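Local coordinates for 3-keto-5-aminohexanoate cleavage protein (Burkholderia xenovorans LB400, PDB 3E02) that probably cleaves 3-keto-5-aminohexanoate or a related beta-keto acid, using a bound zinc ion in a TIM-barrel fold, at residues V233-A236 / P242-T245. Sequence-based numbering, arbitrary orientation.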
loop_
_atom_site.group_PDB
_atom_site.type_symbol
_atom_site.label_atom_id
_atom_site.label_comp_id
_atom_site.label_asym_id
_atom_site.label_seq_id
_atom_site.Cartn_x
_atom_site.Cartn_y
_atom_site.Cartn_z
ATOM N N VAL A 233 3.971 18.525 2.037
ATOM C CA VAL A 233 2.891 18.045 2.885
ATOM C C VAL A 233 2.490 19.089 3.938
ATOM O O VAL A 233 3.345 19.793 4.483
ATOM C CB VAL A 233 3.301 16.721 3.618
ATOM C CG1 VAL A 233 2.312 16.330 4.699
ATOM C CG2 VAL A 233 3.500 15.548 2.617
ATOM N N LEU A 234 1.182 19.200 4.154
ATOM C CA LEU A 234 0.617 19.942 5.288
ATOM C C LEU A 234 -0.429 19.024 5.909
ATOM O O LEU A 234 -1.049 18.200 5.204
ATOM C CB LEU A 234 -0.013 21.272 4.866
ATOM C CG LEU A 234 -1.456 21.334 4.346
ATOM C CD1 LEU A 234 -2.489 21.328 5.501
ATOM C CD2 LEU A 234 -1.673 22.545 3.477
ATOM N N ALA A 235 -0.642 19.168 7.214
ATOM C CA ALA A 235 -1.715 18.434 7.902
ATOM C C ALA A 235 -2.326 19.331 8.958
ATOM O O ALA A 235 -1.635 20.170 9.545
ATOM C CB ALA A 235 -1.234 17.111 8.468
ATOM N N ALA A 236 -3.635 19.174 9.164
ATOM C CA ALA A 236 -4.392 20.017 10.087
ATOM C C ALA A 236 -4.121 19.708 11.568
ATOM O O ALA A 236 -3.980 18.542 11.955
ATOM C CB ALA A 236 -5.906 19.879 9.794
ATOM N N PRO A 242 3.711 15.266 12.943
ATOM C CA PRO A 242 3.948 13.897 12.438
ATOM C C PRO A 242 3.921 13.799 10.919
ATOM O O PRO A 242 4.774 13.131 10.342
ATOM C CB PRO A 242 2.784 13.089 13.032
ATOM C CG PRO A 242 2.286 13.880 14.139
ATOM C CD PRO A 242 2.609 15.297 13.920
ATOM N N PHE A 243 2.964 14.476 10.281
ATOM C CA PHE A 243 2.873 14.428 8.802
ATOM C C PHE A 243 4.036 15.087 8.077
ATOM O O PHE A 243 4.554 14.499 7.141
ATOM C CB PHE A 243 1.528 14.934 8.275
ATOM C CG PHE A 243 0.532 13.839 8.141
ATOM C CD1 PHE A 243 -0.006 13.228 9.272
ATOM C CD2 PHE A 243 0.221 13.329 6.887
ATOM C CE1 PHE A 243 -0.898 12.158 9.147
ATOM C CE2 PHE A 243 -0.662 12.268 6.755
ATOM C CZ PHE A 243 -1.208 11.678 7.872
ATOM N N VAL A 244 4.446 16.276 8.510
ATOM C CA VAL A 244 5.590 16.949 7.879
ATOM C C VAL A 244 6.902 16.206 8.179
ATOM O O VAL A 244 7.786 16.225 7.341
ATOM C CB VAL A 244 5.684 18.449 8.180
ATOM C CG1 VAL A 244 4.426 19.165 7.628
ATOM C CG2 VAL A 244 5.886 18.746 9.675
ATOM N N THR A 245 7.020 15.566 9.354
ATOM C CA THR A 245 8.200 14.725 9.671
ATOM C C THR A 245 8.227 13.520 8.711
ATOM O O THR A 245 9.282 13.175 8.154
ATOM C CB THR A 245 8.228 14.295 11.130
ATOM O OG1 THR A 245 8.219 15.472 11.951
ATOM C CG2 THR A 245 9.485 13.444 11.450
#
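Ala235 and Phe243 meet methyl to methylene, with CB of Ala235 3.5 Å from CB of Phe243, and around this touch the end of strand 229-235 packs on the first turns of helix 240-249. The same methyl also lies 3.7 Å from Phe243 CG, approaching the root of the ring obliquely. Val233, two residues earlier on the same side of the strand, contributes a second apolar contact: a chi1 of 169° swings CG1 to the carbonyl side of Val233, where it faces Phe243 CB at 3.9 Å and lies beside the rim of the ring, almost level with it. The benzyl group thus bears on both residues through its base, while the rest of the ring extends away to meet that of Phe201 on the neighbouring strand.

Two further contacts pair methyls with backbone carbonyl oxygens. Val244 CG1 approaches Val233 O at 3.4 Å, and Val233 CG1 lies 3.8 Å from Phe243 O. Val244 also touches Val254 and Ile280.

Alternate strand residues face the outer helix layer, while Leu234 between them turns to the other side: one instance of TIM-barrel strand-helix packing, within the beta-alpha-beta unit completed by strand 253-256. The bound zinc ion, about 14 Å from the Ala235 side chain, is well beyond contact. The chemistry implies a buried apolar interface between barrel wall and helix, joined by van der Waals contact rather than polar bonds.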